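Local coordinates for protein dally-like, isoform A (Drosophila melanogaster, PDB 6XTZ) that binds Wnt and Hedgehog proteins as a glypican, probably a GPI-anchored cell-surface proteoglycan, and shields the palmitoleate lipid of Wnt to enable signalling at a distance, at residues Ser122-Phe125 against Lys126-Thr130; Gly135-Leu139 against Leu140-Asp144; Pro440-Asp443 against Arg444-Asp448. The protein carries 5 engineered substitutions. All coordinates share one frame; numbering follows the deposited sequence.

Contact 1 (Ser122-Phe125 against Lys126-Thr130); sequences SDLF and KELET. With O18 (O-palmitoleoyl serine), chain H.
Glu129 N donates to Phe125 O at 2.8 Å, the shortest of four successive i to i+4 backbone bonds that run from Ser122-Phe125 into Lys126-Thr130 within the helix 118-134. Leu128 N to Leu124 O follows at 2.9 Å, and Lys126 N and Glu127 N complete the set on the carbonyls of Ser122 and Asp123. One turn on, Thr130 OG1 donates to Lys126 O at 2.8 Å, and Thr130 N reaches the same oxygen from the opposite face of the carbonyl plane. On the outer side Asp123 and Lys126 lie alongside each other, yet OD1 and NZ stay 4.0 Å apart, beyond a salt bridge. The lysine chain leaves with CG opposite the backbone N (chi1 -173°), then bends at chi3, which brings the ammonium group back beside the aspartate. Separately, Glu129 lays its CG 3.2 Å from Phe125 O, and its carboxylate ties this helix to helix 51-110 through a salt bridge with Arg99. The buried side is apolar: Leu124 CG meets Leu128 CD1 at 4.3 Å, and Leu124 also packs on Val142, Met143 and Phe146 of helix 139-158. Phe125 turns its ring from the helix to the palmitoleoyl chain, where CE1 lies 3.5 Å from O18 C8 and CZ reaches both C8 and C11, the ring oblique to the lipid. With an alanine here, the lipid would probably lose its aromatic support around C8 and C11, leaving that part of the chain less firmly held. The helix thus turns charged chains outward, an ion pair to helix 51-110, leucines to helix 139-158, and the ring of Phe125 to the palmitoleate pocket, where it meets the lipid by van der Waals contact.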
loop_
_atom_site.group_PDB
_atom_site.type_symbol
_atom_site.label_atom_id
_atom_site.label_comp_id
_atom_site.label_asym_id
_atom_site.label_seq_id
_atom_site.Cartn_x
_atom_site.Cartn_y
_atom_site.Cartn_z
ATOM N N SER A 122 -26.001 -17.878 12.726
ATOM C CA SER A 122 -24.936 -17.375 13.587
ATOM C C SER A 122 -23.614 -18.077 13.307
ATOM O O SER A 122 -22.553 -17.450 13.393
ATOM C CB SER A 122 -25.321 -17.528 15.060
ATOM O OG SER A 122 -25.373 -18.891 15.442
ATOM N N ASP A 123 -23.654 -19.369 12.967
ATOM C CA ASP A 123 -22.427 -20.070 12.599
ATOM C C ASP A 123 -21.831 -19.500 11.319
ATOM O O ASP A 123 -20.605 -19.423 11.180
ATOM C CB ASP A 123 -22.698 -21.567 12.442
ATOM C CG ASP A 123 -23.031 -22.241 13.757
ATOM O OD1 ASP A 123 -22.644 -21.706 14.816
ATOM O OD2 ASP A 123 -23.681 -23.308 13.730
ATOM N N LEU A 124 -22.681 -19.100 10.370
ATOM C CA LEU A 124 -22.180 -18.484 9.146
ATOM C C LEU A 124 -21.535 -17.135 9.435
ATOM O O LEU A 124 -20.464 -16.828 8.900
ATOM C CB LEU A 124 -23.312 -18.332 8.131
ATOM C CG LEU A 124 -22.955 -17.596 6.836
ATOM C CD1 LEU A 124 -21.803 -18.286 6.116
ATOM C CD2 LEU A 124 -24.174 -17.494 5.928
ATOM N N PHE A 125 -22.172 -16.319 10.279
ATOM C CA PHE A 125 -21.581 -15.039 10.656
ATOM C C PHE A 125 -20.249 -15.236 11.367
ATOM O O PHE A 125 -19.297 -14.485 11.133
ATOM C CB PHE A 125 -22.547 -14.252 11.540
ATOM C CG PHE A 125 -23.380 -13.258 10.790
ATOM C CD1 PHE A 125 -22.896 -11.986 10.537
ATOM C CD2 PHE A 125 -24.647 -13.591 10.340
ATOM C CE1 PHE A 125 -23.657 -11.063 9.847
ATOM C CE2 PHE A 125 -25.415 -12.672 9.648
ATOM C CZ PHE A 125 -24.918 -11.406 9.401
ATOM N N LYS A 126 -20.165 -16.246 12.237
ATOM C CA LYS A 126 -18.917 -16.519 12.940
ATOM C C LYS A 126 -17.795 -16.840 11.958
ATOM O O LYS A 126 -16.658 -16.386 12.133
ATOM C CB LYS A 126 -19.116 -17.665 13.932
ATOM C CG LYS A 126 -17.924 -17.917 14.842
ATOM C CD LYS A 126 -18.237 -18.981 15.884
ATOM C CE LYS A 126 -18.578 -20.313 15.232
ATOM N NZ LYS A 126 -18.876 -21.368 16.242
ATOM N N GLU A 127 -18.098 -17.615 10.914
ATOM C CA GLU A 127 -17.097 -17.893 9.890
ATOM C C GLU A 127 -16.731 -16.630 9.121
ATOM O O GLU A 127 -15.562 -16.423 8.778
ATOM C CB GLU A 127 -17.605 -18.971 8.933
ATOM C CG GLU A 127 -17.900 -20.315 9.585
ATOM C CD GLU A 127 -16.659 -21.170 9.774
ATOM O OE1 GLU A 127 -15.534 -20.660 9.576
ATOM O OE2 GLU A 127 -16.812 -22.362 10.115
ATOM N N LEU A 128 -17.718 -15.775 8.840
ATOM C CA LEU A 128 -17.441 -14.542 8.112
ATOM C C LEU A 128 -16.581 -13.594 8.938
ATOM O O LEU A 128 -15.658 -12.965 8.409
ATOM C CB LEU A 128 -18.747 -13.865 7.706
ATOM C CG LEU A 128 -19.589 -14.592 6.656
ATOM C CD1 LEU A 128 -20.867 -13.819 6.380
ATOM C CD2 LEU A 128 -18.791 -14.789 5.379
ATOM N N GLU A 129 -16.871 -13.478 10.237
ATOM C CA GLU A 129 -16.046 -12.645 11.105
ATOM C C GLU A 129 -14.633 -13.201 11.216
ATOM O O GLU A 129 -13.659 -12.441 11.251
ATOM C CB GLU A 129 -16.682 -12.534 12.490
ATOM C CG GLU A 129 -18.053 -11.885 12.504
ATOM C CD GLU A 129 -18.629 -11.787 13.901
ATOM O OE1 GLU A 129 -17.843 -11.833 14.872
ATOM O OE2 GLU A 129 -19.865 -11.668 14.031
ATOM N N THR A 130 -14.503 -14.528 11.274
ATOM C CA THR A 130 -13.182 -15.136 11.375
ATOM C C THR A 130 -12.370 -14.905 10.107
ATOM O O THR A 130 -11.157 -14.675 10.178
ATOM C CB THR A 130 -13.309 -16.631 11.670
ATOM O OG1 THR A 130 -14.031 -16.816 12.895
ATOM C CG2 THR A 130 -11.937 -17.274 11.802
HETATM C CA O18 H . -26.024 0.447 6.532
HETATM C CB O18 H . -26.428 -0.706 7.436
HETATM C C1 O18 H . -26.803 -3.008 7.030
HETATM C C2 O18 H . -26.264 -4.236 6.359
HETATM C C3 O18 H . -24.778 -4.462 6.603
HETATM C C4 O18 H . -24.311 -5.831 6.131
HETATM C C5 O18 H . -22.871 -6.160 6.488
HETATM C C6 O18 H . -22.468 -7.589 6.156
HETATM C C7 O18 H . -23.282 -8.646 6.883
HETATM C C8 O18 H . -22.903 -10.080 6.522
HETATM C C9 O18 H . -23.181 -10.426 5.092
HETATM C C10 O18 H . -24.103 -11.265 4.660
HETATM C C11 O18 H . -25.064 -12.040 5.506
HETATM C C12 O18 H . -25.728 -13.196 4.762
HETATM C C13 O18 H . -26.777 -13.932 5.581
HETATM C C14 O18 H . -27.406 -15.121 4.869
HETATM C C15 O18 H . -28.130 -14.771 3.584
HETATM C C16 O18 H . -28.823 -15.958 2.951
HETATM C C O18 H . -24.501 0.452 6.652
HETATM N N O18 H . -26.444 0.228 5.159
HETATM O OG O18 H . -26.018 -1.949 6.823
HETATM O O11 O18 H . -27.815 -2.970 7.678
HETATM O O O18 H . -23.898 1.491 6.906
#

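Contact 2 (Gly135-Leu139 against Leu140-Asp144)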
loop_
_atom_site.group_PDB
_atom_site.type_symbol
_atom_site.label_atom_id
_atom_site.label_comp_id
_atom_site.label_asym_id
_atom_site.label_seq_id
_atom_site.Cartn_x
_atom_site.Cartn_y
_atom_site.Cartn_z
ATOM N N GLY A 135 -8.379 -14.555 7.889
ATOM C CA GLY A 135 -8.350 -15.046 6.526
ATOM C C GLY A 135 -8.220 -16.541 6.366
ATOM O O GLY A 135 -8.023 -17.009 5.239
ATOM N N ARG A 136 -8.328 -17.310 7.444
ATOM C CA ARG A 136 -8.189 -18.765 7.370
ATOM C C ARG A 136 -9.561 -19.434 7.287
ATOM O O ARG A 136 -9.929 -20.287 8.095
ATOM C CB ARG A 136 -7.379 -19.277 8.559
ATOM C CG ARG A 136 -5.931 -18.794 8.548
ATOM C CD ARG A 136 -5.035 -19.559 9.517
ATOM N NE ARG A 136 -5.049 -18.996 10.865
ATOM C CZ ARG A 136 -5.482 -19.643 11.943
ATOM N NH1 ARG A 136 -5.935 -20.884 11.838
ATOM N NH2 ARG A 136 -5.454 -19.049 13.129
ATOM N N VAL A 137 -10.327 -19.021 6.277
ATOM C CA VAL A 137 -11.664 -19.548 6.024
ATOM C C VAL A 137 -11.856 -19.675 4.519
ATOM O O VAL A 137 -11.590 -18.728 3.772
ATOM C CB VAL A 137 -12.766 -18.654 6.627
ATOM C CG1 VAL A 137 -14.142 -19.110 6.155
ATOM C CG2 VAL A 137 -12.701 -18.659 8.149
ATOM N N ASP A 138 -12.317 -20.843 4.074
ATOM C CA ASP A 138 -12.716 -21.051 2.684
ATOM C C ASP A 138 -14.163 -20.588 2.560
ATOM O O ASP A 138 -15.090 -21.303 2.947
ATOM C CB ASP A 138 -12.551 -22.516 2.288
ATOM C CG ASP A 138 -12.680 -22.742 0.791
ATOM O OD1 ASP A 138 -13.315 -21.915 0.102
ATOM O OD2 ASP A 138 -12.147 -23.760 0.300
ATOM N N LEU A 139 -14.356 -19.383 2.016
ATOM C CA LEU A 139 -15.679 -18.762 2.030
ATOM C C LEU A 139 -16.681 -19.558 1.203
ATOM O O LEU A 139 -17.797 -19.833 1.659
ATOM C CB LEU A 139 -15.586 -17.322 1.529
ATOM C CG LEU A 139 -14.879 -16.344 2.471
ATOM C CD1 LEU A 139 -14.714 -14.984 1.812
ATOM C CD2 LEU A 139 -15.646 -16.221 3.780
ATOM N N LEU A 140 -16.305 -19.932 -0.022
ATOM C CA LEU A 140 -17.221 -20.687 -0.873
ATOM C C LEU A 140 -17.580 -22.027 -0.246
ATOM O O LEU A 140 -18.725 -22.483 -0.347
ATOM C CB LEU A 140 -16.612 -20.887 -2.259
ATOM C CG LEU A 140 -16.501 -19.639 -3.136
ATOM C CD1 LEU A 140 -16.038 -20.013 -4.535
ATOM C CD2 LEU A 140 -17.832 -18.903 -3.185
ATOM N N GLU A 141 -16.614 -22.670 0.414
ATOM C CA GLU A 141 -16.898 -23.927 1.098
ATOM C C GLU A 141 -17.891 -23.724 2.237
ATOM O O GLU A 141 -18.830 -24.513 2.402
ATOM C CB GLU A 141 -15.598 -24.541 1.617
ATOM C CG GLU A 141 -15.781 -25.773 2.482
ATOM C CD GLU A 141 -14.470 -26.280 3.050
ATOM O OE1 GLU A 141 -13.432 -26.138 2.370
ATOM O OE2 GLU A 141 -14.475 -26.813 4.180
ATOM N N VAL A 142 -17.707 -22.665 3.028
ATOM C CA VAL A 142 -18.626 -22.396 4.129
ATOM C C VAL A 142 -20.001 -22.001 3.597
ATOM O O VAL A 142 -21.033 -22.385 4.160
ATOM C CB VAL A 142 -18.041 -21.318 5.060
ATOM C CG1 VAL A 142 -19.033 -20.957 6.152
ATOM C CG2 VAL A 142 -16.735 -21.803 5.673
ATOM N N MET A 143 -20.037 -21.235 2.504
ATOM C CA MET A 143 -21.317 -20.841 1.924
ATOM C C MET A 143 -22.075 -22.048 1.381
ATOM O O MET A 143 -23.297 -22.144 1.544
ATOM C CB MET A 143 -21.102 -19.807 0.819
ATOM C CG MET A 143 -20.608 -18.452 1.302
ATOM S SD MET A 143 -21.761 -17.636 2.420
ATOM C CE MET A 143 -23.243 -17.593 1.414
ATOM N N ASP A 144 -21.368 -22.979 0.735
ATOM C CA ASP A 144 -22.032 -24.156 0.183
ATOM C C ASP A 144 -22.589 -25.047 1.285
ATOM O O ASP A 144 -23.697 -25.581 1.158
ATOM C CB ASP A 144 -21.065 -24.937 -0.708
ATOM C CG ASP A 144 -20.687 -24.178 -1.965
ATOM O OD1 ASP A 144 -21.460 -23.287 -2.378
ATOM O OD2 ASP A 144 -19.619 -24.471 -2.544
#
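Asp138 reaches forward to Glu141 as the N-cap of helix 139-158, at the end of the turn that brings the chain out of helix 118-134. Its OD1 accepts from Glu141 N over 3.4 Å, a weak capping bond although the N-H points nearly straight at the oxygen (163°). CG of Asp138 stands anti to the backbone N (chi1 -168°), which swings the carboxylate forward over the first turn. Backbone bonds then take over: Val142 N donates to Asp138 O at 3.0 Å and Met143 N to Leu139 O at 2.8 Å, both donors lying close to the line of the C=O bond.

Like charges meet on the outer side of the cap. The side chains of Asp138 and Glu141 cross at about a right angle, their carboxylate planes turned well apart, and OD2 comes within 3.4 Å of Glu141 OE1. Two acceptors so close probably repel when both are ionised, which may raise the proton affinity of one of them; the amide dipoles at the start of the helix would partly offset this.

Apolar contacts fill the inner side. Leu139 packs on Tyr131 of helix 118-134 and on Lys194 and Phe197 of helix 185-216, while Met143, bent at chi2 and chi3, lies against Ser190 of that helix. Leu139 thus touches both neighbouring helices, 118-134 and 185-216. Val137 and Val142 both rest on Glu127, and their side chains cross at about a right angle, Val137 CG1 meeting Val142 CG2 at 3.8 Å.

Contact 3 (Pro440-Asp443 against Arg444-Asp448)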
loop_
_atom_site.group_PDB
_atom_site.type_symbol
_atom_site.label_atom_id
_atom_site.label_comp_id
_atom_site.label_asym_id
_atom_site.label_seq_id
_atom_site.Cartn_x
_atom_site.Cartn_y
_atom_site.Cartn_z
ATOM N N PRO A 440 -22.767 5.624 3.594
ATOM C CA PRO A 440 -22.286 4.749 4.669
ATOM C C PRO A 440 -20.851 5.080 5.049
ATOM O O PRO A 440 -20.039 5.472 4.210
ATOM C CB PRO A 440 -22.393 3.343 4.063
ATOM C CG PRO A 440 -23.316 3.483 2.898
ATOM C CD PRO A 440 -23.113 4.870 2.378
ATOM N N ILE A 441 -20.547 4.916 6.339
ATOM C CA ILE A 441 -19.208 5.223 6.828
ATOM C C ILE A 441 -18.170 4.267 6.257
ATOM O O ILE A 441 -16.983 4.610 6.205
ATOM C CB ILE A 441 -19.168 5.206 8.367
ATOM C CG1 ILE A 441 -19.423 3.797 8.902
ATOM C CG2 ILE A 441 -20.183 6.190 8.935
ATOM C CD1 ILE A 441 -19.235 3.674 10.398
ATOM N N LEU A 442 -18.582 3.072 5.827
ATOM C CA LEU A 442 -17.641 2.174 5.167
ATOM C C LEU A 442 -17.201 2.742 3.824
ATOM O O LEU A 442 -16.021 2.659 3.466
ATOM C CB LEU A 442 -18.262 0.790 4.991
ATOM C CG LEU A 442 -17.380 -0.249 4.294
ATOM C CD1 LEU A 442 -16.047 -0.404 5.015
ATOM C CD2 LEU A 442 -18.102 -1.585 4.204
ATOM N N ASP A 443 -18.132 3.330 3.072
ATOM C CA ASP A 443 -17.752 4.007 1.839
ATOM C C ASP A 443 -16.879 5.223 2.117
ATOM O O ASP A 443 -15.998 5.547 1.314
ATOM C CB ASP A 443 -18.997 4.423 1.055
ATOM C CG ASP A 443 -19.861 3.241 0.658
ATOM O OD1 ASP A 443 -19.572 2.108 1.097
ATOM O OD2 ASP A 443 -20.830 3.447 -0.101
ATOM N N ARG A 444 -17.101 5.899 3.248
ATOM C CA ARG A 444 -16.333 7.100 3.561
ATOM C C ARG A 444 -14.870 6.772 3.835
ATOM O O ARG A 444 -13.973 7.499 3.394
ATOM C CB ARG A 444 -16.956 7.819 4.759
ATOM C CG ARG A 444 -18.385 8.282 4.519
ATOM C CD ARG A 444 -19.034 8.795 5.796
ATOM N NE ARG A 444 -18.361 9.975 6.328
ATOM C CZ ARG A 444 -18.759 10.636 7.410
ATOM N NH1 ARG A 444 -19.831 10.231 8.079
ATOM N NH2 ARG A 444 -18.088 11.701 7.825
ATOM N N ILE A 445 -14.606 5.684 4.564
ATOM C CA ILE A 445 -13.222 5.322 4.848
ATOM C C ILE A 445 -12.559 4.721 3.614
ATOM O O ILE A 445 -11.349 4.885 3.409
ATOM C CB ILE A 445 -13.152 4.376 6.064
ATOM C CG1 ILE A 445 -11.702 3.998 6.381
ATOM C CG2 ILE A 445 -13.989 3.132 5.838
ATOM C CD1 ILE A 445 -10.838 5.164 6.796
ATOM N N VAL A 446 -13.330 4.038 2.763
ATOM C CA VAL A 446 -12.778 3.528 1.511
ATOM C C VAL A 446 -12.405 4.680 0.585
ATOM O O VAL A 446 -11.344 4.662 -0.052
ATOM C CB VAL A 446 -13.768 2.557 0.843
ATOM C CG1 VAL A 446 -13.337 2.255 -0.586
ATOM C CG2 VAL A 446 -13.866 1.265 1.641
ATOM N N ARG A 447 -13.263 5.701 0.496
ATOM C CA ARG A 447 -12.930 6.872 -0.312
ATOM C C ARG A 447 -11.739 7.622 0.269
ATOM O O ARG A 447 -10.902 8.143 -0.476
ATOM C CB ARG A 447 -14.134 7.807 -0.426
ATOM C CG ARG A 447 -15.311 7.251 -1.207
ATOM C CD ARG A 447 -16.397 8.304 -1.357
ATOM N NE ARG A 447 -17.726 7.710 -1.470
ATOM C CZ ARG A 447 -18.269 7.299 -2.611
ATOM N NH1 ARG A 447 -17.595 7.413 -3.749
ATOM N NH2 ARG A 447 -19.485 6.771 -2.614
ATOM N N ASP A 448 -11.654 7.697 1.600
ATOM C CA ASP A 448 -10.531 8.379 2.236
ATOM C C ASP A 448 -9.217 7.679 1.911
ATOM O O ASP A 448 -8.246 8.318 1.492
ATOM C CB ASP A 448 -10.754 8.446 3.747
ATOM C CG ASP A 448 -9.712 9.289 4.457
ATOM O OD1 ASP A 448 -8.945 10.002 3.773
ATOM O OD2 ASP A 448 -9.662 9.242 5.703
#
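Pro440 O receives Arg444 N at 3.1 Å in the first turn of helix 441-455, with the proline as N-cap residue and the donor in the plane of the carbonyl. Three further i to i+4 bonds follow, ending with Arg447 N on Asp443 O at 2.9 Å. The tight side faces helix 51-110: Leu442 CD1 stands 4.2 Å from Ile445 CG2 and slightly farther from Val446 CG2, while Leu442 packs on Phe91 and Val446 on Phe87. Val446 CG2 also presses on Leu442 O at 3.1 Å. Buried Asp443 uses OD1 to accept from Asn288 ND2, and Pro440 touches the O-palmitoleoyl serine, so this helix start borders the lipid pocket. The stem of Arg447 is close-packed too, on Asp443 O and Leu284. Only the charged ends of the two exposed arginines are loose. Arg447 NH2 is 4.4 Å from Asp443 OD2, which lies well out of the guanidinium plane, so only the charges are felt. Arg444 folds back along the first turn through a bend at chi3 (63°), its CD resting 3.7 Å from Ile441 CA and its NH1 obliquely 4.1 Å from Ile441 CG2.

Contact 1 lies on helix 118-134, contact 2 on the loop that follows and the start of helix 139-158; they touch where Leu128 CD2 packs on Leu139 CD2. Contact 3 stands apart, its centre about 23 Å from that of contact 1, yet both border the bound lipid. It lies nearest the centre of this helical core part of the glypican, about 17 Å between centres against 28 and 26 Å for contacts 1 and 2. Each joins a buried apolar face to an exposed charged one. Contact 1 lies mid-helix; contacts 2 and 3 open helices, with a weak aspartate cap and a proline carbonyl. Helix 51-110 packs against contacts 1 and 3, helix 185-216 against contact 2.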